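Local coordinates for reticulocyte binding protein (Streptococcus agalactiae COH1, PDB 3FAW) that is probably a cell-wall-anchored pullulanase that hydrolyses the alpha-1,6 branch linkages of pullulan and glycogen-like glucans, at residues Gln44-Asp47 against Leu48-Gln52; Trp122-Lys125 against Asp126-Tyr129; Ser543-Gly546 against Ile547-Ile551. One frame throughout, in Å; residues are numbered along the deposited sequence.

Contact 1 of 3, residues Gln44-Asp47 against Leu48-Gln52; sequences QQTD and LTSIQ
Gln44 and Gln52 pair through backbone and side chain alike. Gln44 N donates to Gln52 O at 2.9 Å, and Gln52 N returns a bond to Gln44 O at 2.8 Å. Beyond the backbone, CB of Gln44 only brushes Gln52 CG, at 4.2 Å. The chain then turns at CG (chi2 81°), which brings the amide over to Gln52. Gln44 CD comes to 4.0 Å from Gln52 NE2, and Gln44 OE1 both rests 3.5 Å from Gln52 CG and accepts from Gln52 NE2 at 3.0 Å. This last bond is bent, 148° at the hydrogen, and joins two amides set nearly perpendicular, their planes 82° apart. The other end of the Gln44 amide, NE2, binds Asp42 OD1, so both its polar atoms are engaged. The strands form the beta hairpin 40-47 and 50-55 at the start of the mixed N-terminal sheet. A beta bulge shifts the register by one between Gln45 and Asp47, with Thr46 N bonding Ser50 O at 3.2 Å. A type I turn from Asp47 to Ser50 closes the hairpin. Asp47 OD1 takes Thr49 N at 2.9 Å from above the carboxylate plane, an Asx turn. On the other face of the hairpin, the extended Gln45 passes Ile51 CG1 with its CB and CG and sends NE2 to Asp47 O as well as to Phe100 O, tying the turn to a neighbouring loop.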
loop_
_atom_site.group_PDB
_atom_site.type_symbol
_atom_site.label_atom_id
_atom_site.label_comp_id
_atom_site.label_asym_id
_atom_site.label_seq_id
_atom_site.Cartn_x
_atom_site.Cartn_y
_atom_site.Cartn_z
ATOM N N GLN A 44 9.498 -19.593 29.366
ATOM C CA GLN A 44 9.303 -19.995 27.977
ATOM C C GLN A 44 10.257 -21.126 27.606
ATOM O O GLN A 44 11.420 -21.127 28.028
ATOM C CB GLN A 44 9.524 -18.813 27.027
ATOM C CG GLN A 44 8.629 -17.600 27.286
ATOM C CD GLN A 44 9.131 -16.705 28.418
ATOM O OE1 GLN A 44 10.337 -16.554 28.618
ATOM N NE2 GLN A 44 8.200 -16.099 29.156
ATOM N N GLN A 45 9.761 -22.088 26.827
ATOM C CA GLN A 45 10.615 -23.121 26.237
ATOM C C GLN A 45 11.095 -22.668 24.855
ATOM O O GLN A 45 10.282 -22.379 23.968
ATOM C CB GLN A 45 9.890 -24.467 26.137
ATOM C CG GLN A 45 10.821 -25.617 25.723
ATOM C CD GLN A 45 10.189 -26.991 25.828
ATOM O OE1 GLN A 45 9.083 -27.147 26.345
ATOM N NE2 GLN A 45 10.895 -28.003 25.329
ATOM N N THR A 46 12.419 -22.628 24.686
ATOM C CA THR A 46 13.066 -22.067 23.501
ATOM C C THR A 46 13.660 -23.131 22.572
ATOM O O THR A 46 13.891 -22.866 21.392
ATOM C CB THR A 46 14.185 -21.095 23.919
ATOM O OG1 THR A 46 15.184 -21.806 24.666
ATOM C CG2 THR A 46 13.617 -19.964 24.781
ATOM N N ASP A 47 13.930 -24.320 23.107
ATOM C CA ASP A 47 14.310 -25.475 22.284
ATOM C C ASP A 47 14.034 -26.784 23.040
ATOM O O ASP A 47 13.457 -26.764 24.127
ATOM C CB ASP A 47 15.772 -25.367 21.799
ATOM C CG ASP A 47 16.792 -25.470 22.922
ATOM O OD1 ASP A 47 16.503 -26.089 23.966
ATOM O OD2 ASP A 47 17.905 -24.939 22.744
ATOM N N LEU A 48 14.444 -27.914 22.468
ATOM C CA LEU A 48 14.132 -29.220 23.051
ATOM C C LEU A 48 14.681 -29.392 24.468
ATOM O O LEU A 48 14.047 -30.045 25.301
ATOM C CB LEU A 48 14.631 -30.356 22.145
ATOM C CG LEU A 48 13.893 -30.538 20.811
ATOM C CD1 LEU A 48 14.491 -31.697 20.008
ATOM C CD2 LEU A 48 12.398 -30.760 21.022
ATOM N N THR A 49 15.841 -28.792 24.743
ATOM C CA THR A 49 16.533 -28.987 26.017
ATOM C C THR A 49 16.769 -27.695 26.816
ATOM O O THR A 49 17.694 -27.636 27.628
ATOM C CB THR A 49 17.893 -29.688 25.788
ATOM O OG1 THR A 49 18.742 -28.851 24.995
ATOM C CG2 THR A 49 17.701 -31.039 25.084
ATOM N N SER A 50 15.941 -26.672 26.607
ATOM C CA SER A 50 16.162 -25.378 27.270
ATOM C C SER A 50 14.881 -24.595 27.581
ATOM O O SER A 50 14.008 -24.440 26.720
ATOM C CB SER A 50 17.108 -24.507 26.433
ATOM O OG SER A 50 17.597 -23.414 27.194
ATOM N N ILE A 51 14.795 -24.103 28.819
ATOM C CA ILE A 51 13.695 -23.246 29.265
ATOM C C ILE A 51 14.235 -21.997 29.968
ATOM O O ILE A 51 15.030 -22.103 30.898
ATOM C CB ILE A 51 12.749 -23.996 30.232
ATOM C CG1 ILE A 51 11.963 -25.073 29.477
ATOM C CG2 ILE A 51 11.787 -23.020 30.926
ATOM C CD1 ILE A 51 11.001 -25.858 30.349
ATOM N N GLN A 52 13.805 -20.819 29.520
ATOM C CA GLN A 52 14.186 -19.567 30.181
ATOM C C GLN A 52 13.081 -19.102 31.130
ATOM O O GLN A 52 11.927 -18.962 30.727
ATOM C CB GLN A 52 14.549 -18.468 29.168
ATOM C CG GLN A 52 13.482 -18.103 28.148
ATOM C CD GLN A 52 13.826 -16.839 27.377
ATOM O OE1 GLN A 52 14.999 -16.538 27.137
ATOM N NE2 GLN A 52 12.799 -16.091 26.984
HETATM O O HOH W 1 11.631 -15.778 30.545
#

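Contact 2 of 3, residues Trp122-Lys125 against Asp126-Tyr129; sequences WEFK and DQLY
Leu128 lies over one face of the Phe124 ring, where its CD1 makes a CH-pi contact 4.0 Å from the ring centroid. Leu128 CD1 is 3.7 Å from Phe124 CE2, and Leu128 CD2 reaches Phe124 CE1. Phe124 gets there with its ring swung trans to the backbone nitrogen (chi1 -172°). Leu128 CB also covers the centre of the Tyr129 ring, 3.5 Å above its plane. Asp126 OD2 lies in the plane of the ring of Trp122, the first residue of the helix, 3.5 Å from Trp122 CE3, with its carboxylate steeply inclined to the indole. That carboxylate is fixed by Tyr408 OH on OD1 and Ala432 N on OD2, and the indole stacks on His431. The exposed side is looser: the extended Gln127 brings OE1 to the Phe124 ring edge no nearer than 4.1 Å from Phe124 CD1. Four successive i to i+4 backbone bonds, from Asp126 N to Trp122 O through Tyr129 N to Lys125 O, make this a short alpha helix, linking strand 114-120 of the N-terminal sheet to strand 136-139, the first of the sheet that holds the CBM48 family module.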
loop_
_atom_site.group_PDB
_atom_site.type_symbol
_atom_site.label_atom_id
_atom_site.label_comp_id
_atom_site.label_asym_id
_atom_site.label_seq_id
_atom_site.Cartn_x
_atom_site.Cartn_y
_atom_site.Cartn_z
ATOM N N TRP A 122 7.932 -18.268 19.746
ATOM C CA TRP A 122 7.602 -18.394 18.323
ATOM C C TRP A 122 8.697 -19.125 17.532
ATOM O O TRP A 122 8.385 -19.878 16.609
ATOM C CB TRP A 122 7.237 -17.037 17.688
ATOM C CG TRP A 122 8.368 -16.054 17.506
ATOM C CD1 TRP A 122 8.690 -15.015 18.336
ATOM C CD2 TRP A 122 9.293 -15.993 16.412
ATOM N NE1 TRP A 122 9.768 -14.327 17.836
ATOM C CE2 TRP A 122 10.156 -14.902 16.655
ATOM C CE3 TRP A 122 9.480 -16.757 15.253
ATOM C CZ2 TRP A 122 11.194 -14.555 15.781
ATOM C CZ3 TRP A 122 10.514 -16.412 14.384
ATOM C CH2 TRP A 122 11.358 -15.319 14.657
ATOM N N GLU A 123 9.964 -18.921 17.897
ATOM C CA GLU A 123 11.078 -19.651 17.274
ATOM C C GLU A 123 10.959 -21.162 17.500
ATOM O O GLU A 123 11.221 -21.956 16.594
ATOM C CB GLU A 123 12.445 -19.182 17.812
ATOM C CG GLU A 123 12.818 -17.738 17.474
ATOM C CD GLU A 123 12.421 -16.743 18.553
ATOM O OE1 GLU A 123 11.499 -17.038 19.349
ATOM O OE2 GLU A 123 13.032 -15.659 18.600
ATOM N N PHE A 124 10.581 -21.545 18.718
ATOM C CA PHE A 124 10.374 -22.951 19.073
ATOM C C PHE A 124 9.108 -23.509 18.408
ATOM O O PHE A 124 9.088 -24.671 17.991
ATOM C CB PHE A 124 10.296 -23.104 20.600
ATOM C CG PHE A 124 10.279 -24.542 21.085
ATOM C CD1 PHE A 124 11.230 -25.454 20.648
ATOM C CD2 PHE A 124 9.328 -24.964 22.009
ATOM C CE1 PHE A 124 11.221 -26.773 21.105
ATOM C CE2 PHE A 124 9.314 -26.276 22.473
ATOM C CZ PHE A 124 10.263 -27.182 22.018
ATOM N N LYS A 125 8.062 -22.683 18.308
ATOM C CA LYS A 125 6.842 -23.058 17.578
ATOM C C LYS A 125 7.137 -23.328 16.095
ATOM O O LYS A 125 6.568 -24.247 15.510
ATOM C CB LYS A 125 5.759 -21.977 17.708
ATOM C CG LYS A 125 5.094 -21.915 19.078
ATOM C CD LYS A 125 3.857 -21.026 19.081
ATOM C CE LYS A 125 3.119 -21.132 20.414
ATOM N NZ LYS A 125 1.968 -20.202 20.539
ATOM N N ASP A 126 8.018 -22.527 15.496
ATOM C CA ASP A 126 8.486 -22.784 14.123
ATOM C C ASP A 126 9.297 -24.078 14.051
ATOM O O ASP A 126 9.127 -24.869 13.122
ATOM C CB ASP A 126 9.353 -21.633 13.597
ATOM C CG ASP A 126 8.549 -20.407 13.199
ATOM O OD1 ASP A 126 7.306 -20.488 13.089
ATOM O OD2 ASP A 126 9.182 -19.350 12.977
ATOM N N GLN A 127 10.187 -24.287 15.019
ATOM C CA GLN A 127 10.986 -25.520 15.069
ATOM C C GLN A 127 10.081 -26.752 15.068
ATOM O O GLN A 127 10.347 -27.713 14.349
ATOM C CB GLN A 127 11.909 -25.545 16.296
ATOM C CG GLN A 127 12.817 -26.793 16.377
ATOM C CD GLN A 127 13.817 -26.751 17.531
ATOM O OE1 GLN A 127 14.283 -25.684 17.931
ATOM N NE2 GLN A 127 14.158 -27.926 18.060
ATOM N N LEU A 128 9.009 -26.707 15.857
ATOM C CA LEU A 128 8.106 -27.852 16.016
ATOM C C LEU A 128 7.029 -27.948 14.944
ATOM O O LEU A 128 6.698 -29.054 14.500
ATOM C CB LEU A 128 7.415 -27.814 17.383
ATOM C CG LEU A 128 8.279 -27.893 18.648
ATOM C CD1 LEU A 128 7.362 -27.954 19.874
ATOM C CD2 LEU A 128 9.220 -29.089 18.618
ATOM N N TYR A 129 6.471 -26.803 14.544
ATOM C CA TYR A 129 5.220 -26.788 13.773
ATOM C C TYR A 129 5.273 -26.111 12.404
ATOM O O TYR A 129 4.294 -26.183 11.664
ATOM C CB TYR A 129 4.106 -26.142 14.602
ATOM C CG TYR A 129 4.047 -26.632 16.031
ATOM C CD1 TYR A 129 3.929 -27.986 16.317
ATOM C CD2 TYR A 129 4.103 -25.738 17.098
ATOM C CE1 TYR A 129 3.881 -28.443 17.628
ATOM C CE2 TYR A 129 4.051 -26.181 18.406
ATOM C CZ TYR A 129 3.941 -27.535 18.666
ATOM O OH TYR A 129 3.891 -27.985 19.964
#

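Contact 3 of 3, residues Ser543-Gly546 against Ile547-Ile551; sequences SLQG and IFKNI
Phe548 N bonds Leu544 O at 2.8 Å, and Lys549 N bonds Gln545 O at the same 2.8 Å, nearly straight at 164°. These are the shortest of the four i to i+4 bonds that join 543-546 to 547-551 in the alpha helix 544-551, which follows the sixth strand of the parallel TIM barrel (513-516) and precedes the seventh (566-568) in sequence. Asn550 N to Gly546 O follows at 3.0 Å. The first bond, Ile547 N to Ser543 O, is longer at 3.2 Å; Ser543 holds the N-cap position, yet its hydroxyl makes no capping bond. The helical turn also brings Phe548 CB to 3.2 Å from Leu544 O, and Ile547 CG1 beside Ser543 O. Outward, Ile547 presses on helix 518-525 and on Ile737, while Phe548 and Ile551 reach Tyr739 of strand 736-742, so one flank of the helix is buried where the barrel meets the C-terminal beta domain. On the exposed side the extended Lys549 crosses Gln545 at a slant, its CB, CG and CD passing close to Gln545 O. Gln545 bends at CG (chi2 62°), turning its amide across the lysine: Lys549 NZ comes to 3.5 Å from Gln545 CG, a contact with carbon. Gln545 OE1 lies at the edge of the Phe548 ring, near its plane, 4.1 Å from Phe548 CD2.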
loop_
_atom_site.group_PDB
_atom_site.type_symbol
_atom_site.label_atom_id
_atom_site.label_comp_id
_atom_site.label_asym_id
_atom_site.label_seq_id
_atom_site.Cartn_x
_atom_site.Cartn_y
_atom_site.Cartn_z
ATOM N N SER A 543 16.999 25.093 -2.243
ATOM C CA SER A 543 18.352 24.856 -2.747
ATOM C C SER A 543 18.263 24.076 -4.061
ATOM O O SER A 543 17.673 22.999 -4.107
ATOM C CB SER A 543 19.187 24.079 -1.726
ATOM O OG SER A 543 20.491 23.820 -2.219
ATOM N N LEU A 544 18.835 24.632 -5.125
ATOM C CA LEU A 544 18.704 24.046 -6.463
ATOM C C LEU A 544 19.510 22.759 -6.629
ATOM O O LEU A 544 19.164 21.918 -7.454
ATOM C CB LEU A 544 19.115 25.056 -7.537
ATOM C CG LEU A 544 18.354 26.389 -7.538
ATOM C CD1 LEU A 544 18.795 27.229 -8.713
ATOM C CD2 LEU A 544 16.841 26.174 -7.556
ATOM N N GLN A 545 20.581 22.607 -5.856
ATOM C CA GLN A 545 21.379 21.378 -5.902
ATOM C C GLN A 545 20.550 20.191 -5.397
ATOM O O GLN A 545 20.547 19.125 -6.008
ATOM C CB GLN A 545 22.665 21.533 -5.083
ATOM C CG GLN A 545 23.757 20.518 -5.425
ATOM C CD GLN A 545 24.247 20.615 -6.869
ATOM O OE1 GLN A 545 24.645 19.478 -7.431
ATOM N NE2 GLN A 545 24.263 21.693 -7.465
ATOM N N GLY A 546 19.841 20.400 -4.292
ATOM C CA GLY A 546 18.940 19.392 -3.731
ATOM C C GLY A 546 17.806 19.028 -4.673
ATOM O O GLY A 546 17.488 17.852 -4.829
ATOM N N ILE A 547 17.200 20.044 -5.289
ATOM C CA ILE A 547 16.170 19.850 -6.317
ATOM C C ILE A 547 16.754 19.062 -7.489
ATOM O O ILE A 547 16.159 18.085 -7.942
ATOM C CB ILE A 547 15.599 21.204 -6.848
ATOM C CG1 ILE A 547 14.935 22.017 -5.729
ATOM C CG2 ILE A 547 14.562 20.979 -7.957
ATOM C CD1 ILE A 547 13.663 21.406 -5.198
ATOM N N PHE A 548 17.930 19.483 -7.957
ATOM C CA PHE A 548 18.596 18.842 -9.090
ATOM C C PHE A 548 18.906 17.376 -8.802
ATOM O O PHE A 548 18.656 16.511 -9.635
ATOM C CB PHE A 548 19.888 19.586 -9.460
ATOM C CG PHE A 548 20.645 18.952 -10.598
ATOM C CD1 PHE A 548 20.037 18.772 -11.832
ATOM C CD2 PHE A 548 21.956 18.524 -10.432
ATOM C CE1 PHE A 548 20.723 18.178 -12.888
ATOM C CE2 PHE A 548 22.651 17.936 -11.487
ATOM C CZ PHE A 548 22.033 17.762 -12.714
ATOM N N LYS A 549 19.448 17.104 -7.619
ATOM C CA LYS A 549 19.723 15.732 -7.193
ATOM C C LYS A 549 18.451 14.884 -7.095
ATOM O O LYS A 549 18.469 13.706 -7.447
ATOM C CB LYS A 549 20.502 15.726 -5.869
ATOM C CG LYS A 549 21.957 16.147 -6.040
ATOM C CD LYS A 549 22.600 16.575 -4.734
ATOM C CE LYS A 549 24.088 16.901 -4.937
ATOM N NZ LYS A 549 24.683 17.601 -3.764
ATOM N N ASN A 550 17.352 15.475 -6.625
ATOM C CA ASN A 550 16.047 14.788 -6.643
ATOM C C ASN A 550 15.614 14.437 -8.070
ATOM O O ASN A 550 15.212 13.305 -8.340
ATOM C CB ASN A 550 14.961 15.616 -5.946
ATOM C CG ASN A 550 14.893 15.362 -4.449
ATOM O OD1 ASN A 550 14.918 16.296 -3.645
ATOM N ND2 ASN A 550 14.798 14.093 -4.070
ATOM N N ILE A 551 15.733 15.403 -8.980
ATOM C CA ILE A 551 15.472 15.176 -10.413
ATOM C C ILE A 551 16.298 14.011 -10.984
ATOM O O ILE A 551 15.831 13.306 -11.878
ATOM C CB ILE A 551 15.722 16.461 -11.251
ATOM C CG1 ILE A 551 14.699 17.543 -10.892
ATOM C CG2 ILE A 551 15.624 16.175 -12.741
ATOM C CD1 ILE A 551 15.104 18.923 -11.348
#

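Contacts 1 and 2 belong to one neighbourhood, their centres 11 Å apart: the Phe124 ring packs on the backbone of the hairpin, with Phe124 CD2 3.4 Å from Gln45 O. Contact 3 stands about 43 Å from contact 1 and 35 Å from contact 2, nearest atoms, at the other end of the molecule. None is wholly core or surface. Contact 1 is the most polar, a hairpin end joined by amides and a carboxylate. Contact 2 mixes aromatic packing with charged groups that reach into the barrel domain. Contact 3, also helical, buries aliphatic and aromatic side chains between barrel and C-terminal sheet, with Lys549 exposed.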